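Local coordinates for protein ATP-dependent RNA helicase HrpB (Escherichia coli, PDB 6EUD) that hydrolyses ATP to ADP and phosphate as a DExH-box RNA helicase that binds single-stranded RNA, at residues V123-F128 with D136-L141; M426-K431 with K477-R482. All blocks are in the same frame, centred on the assembly; numbering follows the deposited sequence.

Interaction 1. Residues V123-F128 with D136-L141; sequences VILDEF and DLALAL
The DEFH box, the Walker B motif (motif II) of this DExH-box helicase, is joined here to the helix that follows it, as L125 and F128 pack on L139. Strand 120-125, helix 133-145 and strand 154-159 form a beta-alpha-beta unit of the P-loop NTPase core, and the contact is the seam between its first strand and its helix. L125, the last strand residue, points at the helix and spreads its two methyls over neighbouring residues: CD2 meets CB of A138 at 4.1 Å, while CD1 lies 4.0 Å from CB of L139. The L125 and L139 side chains cross at about a right angle. F128 follows in the turn; with its CG anti to the backbone N (chi1 -169°), the ring is carried across to the helix, and L139 divides its branches, CD1 going to L125 and CD2 to the ring. D136 OD1 approaches the same CZ-CE2 corner of the ring that L139 CD2 touches, 3.9 Å from F128 CZ, with the carboxylate plane turned 36° from the ring plane and no hydrogen bond between them. The other oxygen, OD2, forms a salt bridge with R131. Cutting F128 back to an alanine would probably open a gap beside L139 CD2 and leave the D136 carboxylate without its aromatic neighbour. The acidic residues of the box face elsewhere, E127 forming a salt bridge with K36 and D126 a hydrogen bond with S37, both in the predicted ATP site. The closest approach between the two segments is F128 CZ to L139 CD2, 3.7 Å.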
loop_
_atom_site.group_PDB
_atom_site.type_symbol
_atom_site.label_atom_id
_atom_site.label_comp_id
_atom_site.label_asym_id
_atom_site.label_seq_id
_atom_site.Cartn_x
_atom_site.Cartn_y
_atom_site.Cartn_z
ATOM N N VAL A 123 28.991 -6.163 -3.717
ATOM C CA VAL A 123 28.117 -5.359 -2.877
ATOM C C VAL A 123 27.560 -6.225 -1.746
ATOM O O VAL A 123 27.160 -7.373 -1.973
ATOM C CB VAL A 123 26.969 -4.723 -3.694
ATOM C CG1 VAL A 123 26.132 -3.826 -2.816
ATOM C CG2 VAL A 123 27.535 -3.919 -4.866
ATOM N N ILE A 124 27.563 -5.676 -0.531
ATOM C CA ILE A 124 27.044 -6.368 0.642
ATOM C C ILE A 124 25.824 -5.659 1.235
ATOM O O ILE A 124 25.903 -4.486 1.611
ATOM C CB ILE A 124 28.115 -6.493 1.733
ATOM C CG1 ILE A 124 29.413 -7.051 1.142
ATOM C CG2 ILE A 124 27.602 -7.354 2.886
ATOM C CD1 ILE A 124 30.551 -7.108 2.127
ATOM N N LEU A 125 24.705 -6.380 1.311
ATOM C CA LEU A 125 23.474 -5.869 1.900
ATOM C C LEU A 125 23.318 -6.394 3.323
ATOM O O LEU A 125 22.929 -7.546 3.533
ATOM C CB LEU A 125 22.260 -6.268 1.059
ATOM C CG LEU A 125 22.273 -5.892 -0.423
ATOM C CD1 LEU A 125 21.013 -6.379 -1.094
ATOM C CD2 LEU A 125 22.413 -4.400 -0.575
ATOM N N ASP A 126 23.608 -5.540 4.298
ATOM C CA ASP A 126 23.639 -5.968 5.684
ATOM C C ASP A 126 22.276 -5.803 6.362
ATOM O O ASP A 126 21.451 -5.017 5.914
ATOM C CB ASP A 126 24.727 -5.193 6.437
ATOM C CG ASP A 126 25.154 -5.881 7.710
ATOM O OD1 ASP A 126 25.618 -5.182 8.629
ATOM O OD2 ASP A 126 25.016 -7.123 7.800
ATOM N N GLU A 127 22.062 -6.554 7.442
ATOM C CA GLU A 127 20.804 -6.559 8.189
ATOM C C GLU A 127 19.610 -6.747 7.258
ATOM O O GLU A 127 18.596 -6.074 7.395
ATOM C CB GLU A 127 20.658 -5.271 9.003
ATOM C CG GLU A 127 21.918 -4.899 9.781
ATOM C CD GLU A 127 22.321 -5.944 10.822
ATOM O OE1 GLU A 127 21.428 -6.577 11.425
ATOM O OE2 GLU A 127 23.537 -6.139 11.037
ATOM N N PHE A 128 19.734 -7.677 6.317
ATOM C CA PHE A 128 18.700 -7.866 5.301
ATOM C C PHE A 128 17.367 -8.371 5.867
ATOM O O PHE A 128 16.312 -8.161 5.276
ATOM C CB PHE A 128 19.170 -8.835 4.212
ATOM C CG PHE A 128 18.262 -8.855 3.018
ATOM C CD1 PHE A 128 17.283 -9.827 2.882
ATOM C CD2 PHE A 128 18.361 -7.865 2.047
ATOM C CE1 PHE A 128 16.421 -9.816 1.793
ATOM C CE2 PHE A 128 17.508 -7.855 0.957
ATOM C CZ PHE A 128 16.534 -8.841 0.840
ATOM N N ASP A 136 15.425 -3.730 -0.246
ATOM C CA ASP A 136 14.703 -4.456 -1.281
ATOM C C ASP A 136 14.953 -3.810 -2.639
ATOM O O ASP A 136 15.248 -4.489 -3.629
ATOM C CB ASP A 136 13.206 -4.480 -0.977
ATOM C CG ASP A 136 12.810 -5.601 -0.007
ATOM O OD1 ASP A 136 13.692 -6.211 0.651
ATOM O OD2 ASP A 136 11.593 -5.855 0.116
ATOM N N LEU A 137 14.836 -2.488 -2.680
ATOM C CA LEU A 137 15.084 -1.752 -3.902
ATOM C C LEU A 137 16.535 -1.956 -4.344
ATOM O O LEU A 137 16.779 -2.251 -5.507
ATOM C CB LEU A 137 14.758 -0.274 -3.711
ATOM C CG LEU A 137 15.089 0.591 -4.927
ATOM C CD1 LEU A 137 14.445 0.006 -6.177
ATOM C CD2 LEU A 137 14.666 2.038 -4.706
ATOM N N ALA A 138 17.493 -1.847 -3.423
ATOM C CA ALA A 138 18.898 -2.157 -3.754
ATOM C C ALA A 138 19.067 -3.562 -4.333
ATOM O O ALA A 138 19.768 -3.750 -5.316
ATOM C CB ALA A 138 19.784 -2.007 -2.539
ATOM N N LEU A 139 18.425 -4.549 -3.718
ATOM C CA LEU A 139 18.499 -5.916 -4.218
ATOM C C LEU A 139 17.999 -6.051 -5.662
ATOM O O LEU A 139 18.653 -6.687 -6.485
ATOM C CB LEU A 139 17.706 -6.862 -3.318
ATOM C CG LEU A 139 17.780 -8.317 -3.767
ATOM C CD1 LEU A 139 19.231 -8.743 -3.830
ATOM C CD2 LEU A 139 17.006 -9.218 -2.821
ATOM N N ALA A 140 16.845 -5.457 -5.959
ATOM C CA ALA A 140 16.249 -5.508 -7.298
ATOM C C ALA A 140 17.134 -4.860 -8.374
ATOM O O ALA A 140 17.275 -5.405 -9.488
ATOM C CB ALA A 140 14.878 -4.846 -7.283
ATOM N N LEU A 141 17.713 -3.703 -8.048
ATOM C CA LEU A 141 18.600 -3.002 -8.973
ATOM C C LEU A 141 19.849 -3.819 -9.222
ATOM O O LEU A 141 20.257 -4.023 -10.362
ATOM C CB LEU A 141 18.969 -1.622 -8.427
ATOM C CG LEU A 141 17.763 -0.682 -8.329
ATOM C CD1 LEU A 141 18.083 0.549 -7.517
ATOM C CD2 LEU A 141 17.321 -0.283 -9.723
#

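Interaction 2. Residues M426-K431 with K477-R482; sequences MLVSAK and KRLNVR
L479 reaches across to L427 and V428 with both of its methyls, and the contact is built round that one side chain. Its CG stands anti to the backbone N (chi1 -169°), which extends the isobutyl group from the end of its helix toward the facing turn. There both methyls lie against the L427 carbonyl O, CD2 the nearer at 3.9 Å. CD1 also meets CG2 of V428 at 4.1 Å, the V428 and L479 side chains running at a slant to one another rather than side by side. L479 CD2 stands 4.4 Å from L427 CD2, a looser methyl-to-methyl approach. Helices 421-429 and 466-479 thus meet at their C-terminal ends in a helix-rich part of the chain, with no strand between the two segments, and L417 of helix 409-417 touches both L427 and L479 and ties a third helix to the pair. Each of the two ends is finished differently. After L479 the chain turns at N480, whose positive phi (64°) belongs to a Schellman motif; N480 N bonds to K477 O at 2.9 Å. On the other side, S429 folds its hydroxyl back onto its own helix, OG donating to M426 O at 2.8 Å with the donor tilted 28° from the carbonyl plane, and A430 N bonds to L427 O at 3.2 Å, the same carbonyl oxygen that L479 CD2 touches from the other helix.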
loop_
_atom_site.group_PDB
_atom_site.type_symbol
_atom_site.label_atom_id
_atom_site.label_comp_id
_atom_site.label_asym_id
_atom_site.label_seq_id
_atom_site.Cartn_x
_atom_site.Cartn_y
_atom_site.Cartn_z
ATOM N N MET A 426 8.123 20.224 -5.838
ATOM C CA MET A 426 8.122 21.600 -5.378
ATOM C C MET A 426 9.371 22.344 -5.865
ATOM O O MET A 426 9.277 23.433 -6.416
ATOM C CB MET A 426 8.023 21.636 -3.857
ATOM C CG MET A 426 7.870 23.021 -3.244
ATOM S SD MET A 426 7.621 22.848 -1.452
ATOM C CE MET A 426 9.131 21.966 -1.030
ATOM N N LEU A 427 10.533 21.734 -5.680
ATOM C CA LEU A 427 11.789 22.339 -6.068
ATOM C C LEU A 427 11.848 22.646 -7.566
ATOM O O LEU A 427 12.227 23.750 -7.966
ATOM C CB LEU A 427 12.948 21.427 -5.666
ATOM C CG LEU A 427 13.281 21.532 -4.180
ATOM C CD1 LEU A 427 14.080 20.318 -3.714
ATOM C CD2 LEU A 427 14.036 22.831 -3.904
ATOM N N VAL A 428 11.451 21.661 -8.372
ATOM C CA VAL A 428 11.514 21.731 -9.826
ATOM C C VAL A 428 10.470 22.716 -10.375
ATOM O O VAL A 428 10.621 23.250 -11.458
ATOM C CB VAL A 428 11.341 20.284 -10.440
ATOM C CG1 VAL A 428 11.161 20.298 -11.931
ATOM C CG2 VAL A 428 12.550 19.427 -10.128
ATOM N N SER A 429 9.423 22.987 -9.610
ATOM C CA SER A 429 8.391 23.933 -10.049
ATOM C C SER A 429 8.779 25.406 -9.781
ATOM O O SER A 429 8.106 26.328 -10.252
ATOM C CB SER A 429 7.048 23.614 -9.368
ATOM O OG SER A 429 7.037 24.005 -7.997
ATOM N N ALA A 430 9.845 25.624 -9.019
ATOM C CA ALA A 430 10.354 26.971 -8.805
ATOM C C ALA A 430 10.709 27.619 -10.151
ATOM O O ALA A 430 11.411 27.023 -10.964
ATOM C CB ALA A 430 11.565 26.941 -7.875
ATOM N N LYS A 431 10.212 28.832 -10.388
ATOM C CA LYS A 431 10.375 29.498 -11.692
ATOM C C LYS A 431 11.613 30.381 -11.748
ATOM O O LYS A 431 12.049 30.760 -12.820
ATOM C CB LYS A 431 9.145 30.341 -12.027
ATOM C CG LYS A 431 7.907 29.537 -12.388
ATOM C CD LYS A 431 8.107 28.806 -13.697
ATOM C CE LYS A 431 6.851 28.061 -14.137
ATOM N NZ LYS A 431 7.016 27.421 -15.480
ATOM N N LYS A 477 22.243 22.502 -5.023
ATOM C CA LYS A 477 23.342 22.020 -5.857
ATOM C C LYS A 477 22.795 20.998 -6.851
ATOM O O LYS A 477 22.994 21.112 -8.058
ATOM C CB LYS A 477 24.446 21.423 -5.003
ATOM C CG LYS A 477 25.734 21.183 -5.738
ATOM C CD LYS A 477 26.887 21.045 -4.762
ATOM C CE LYS A 477 28.218 20.896 -5.478
ATOM N NZ LYS A 477 28.236 19.649 -6.280
ATOM N N ARG A 478 22.057 20.021 -6.340
ATOM C CA ARG A 478 21.435 19.020 -7.195
ATOM C C ARG A 478 20.498 19.684 -8.206
ATOM O O ARG A 478 20.442 19.288 -9.370
ATOM C CB ARG A 478 20.683 17.986 -6.353
ATOM C CG ARG A 478 21.581 17.217 -5.388
ATOM C CD ARG A 478 20.833 16.092 -4.683
ATOM N NE ARG A 478 20.546 14.967 -5.570
ATOM C CZ ARG A 478 21.209 13.815 -5.555
ATOM N NH1 ARG A 478 22.202 13.630 -4.695
ATOM N NH2 ARG A 478 20.878 12.845 -6.396
ATOM N N LEU A 479 19.781 20.710 -7.768
ATOM C CA LEU A 479 18.873 21.423 -8.654
ATOM C C LEU A 479 19.617 22.322 -9.667
ATOM O O LEU A 479 19.024 22.798 -10.645
ATOM C CB LEU A 479 17.910 22.243 -7.814
ATOM C CG LEU A 479 16.723 22.865 -8.528
ATOM C CD1 LEU A 479 15.754 21.792 -8.977
ATOM C CD2 LEU A 479 16.070 23.884 -7.607
ATOM N N ASN A 480 20.918 22.525 -9.432
ATOM C CA ASN A 480 21.790 23.387 -10.256
ATOM C C ASN A 480 21.385 24.853 -10.213
ATOM O O ASN A 480 21.317 25.541 -11.237
ATOM C CB ASN A 480 21.828 22.923 -11.714
ATOM C CG ASN A 480 23.140 23.236 -12.369
ATOM O OD1 ASN A 480 24.187 23.140 -11.732
ATOM N ND2 ASN A 480 23.105 23.612 -13.642
ATOM N N VAL A 481 21.121 25.317 -9.007
ATOM C CA VAL A 481 20.661 26.665 -8.777
ATOM C C VAL A 481 21.445 27.209 -7.602
ATOM O O VAL A 481 21.740 26.481 -6.666
ATOM C CB VAL A 481 19.137 26.700 -8.521
ATOM C CG1 VAL A 481 18.700 28.074 -8.031
ATOM C CG2 VAL A 481 18.388 26.304 -9.807
ATOM N N ARG A 482 21.839 28.472 -7.680
ATOM C CA ARG A 482 22.629 29.072 -6.614
ATOM C C ARG A 482 22.437 30.575 -6.593
ATOM O O ARG A 482 22.316 31.188 -7.648
ATOM C CB ARG A 482 24.107 28.737 -6.792
ATOM C CG ARG A 482 24.939 28.917 -5.540
ATOM C CD ARG A 482 26.371 28.488 -5.759
ATOM N NE ARG A 482 27.114 29.442 -6.578
ATOM C CZ ARG A 482 28.340 29.226 -7.044
ATOM N NH1 ARG A 482 28.960 28.076 -6.785
ATOM N NH2 ARG A 482 28.945 30.151 -7.766
#

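A multidomain helicase illustrates how the same kind of apolar contact can serve quite different settings. Interaction 1 comes first along the chain, inside the ATP-binding domain, between a strand of its mixed parallel-rich sheet and the helix that follows. Interaction 2 opens almost three hundred residues later, away from the annotated sites. The centres of interactions 1 and 2 are 30 Å apart. The nearest atoms of interactions 1 and 2 are about 13 Å apart, without touching, and the two share no helix, strand or sheet. The first lies at the DEFH box, while the second is where the C-terminal ends of helices 421-429 and 466-479 meet, in a helical region later in the chain.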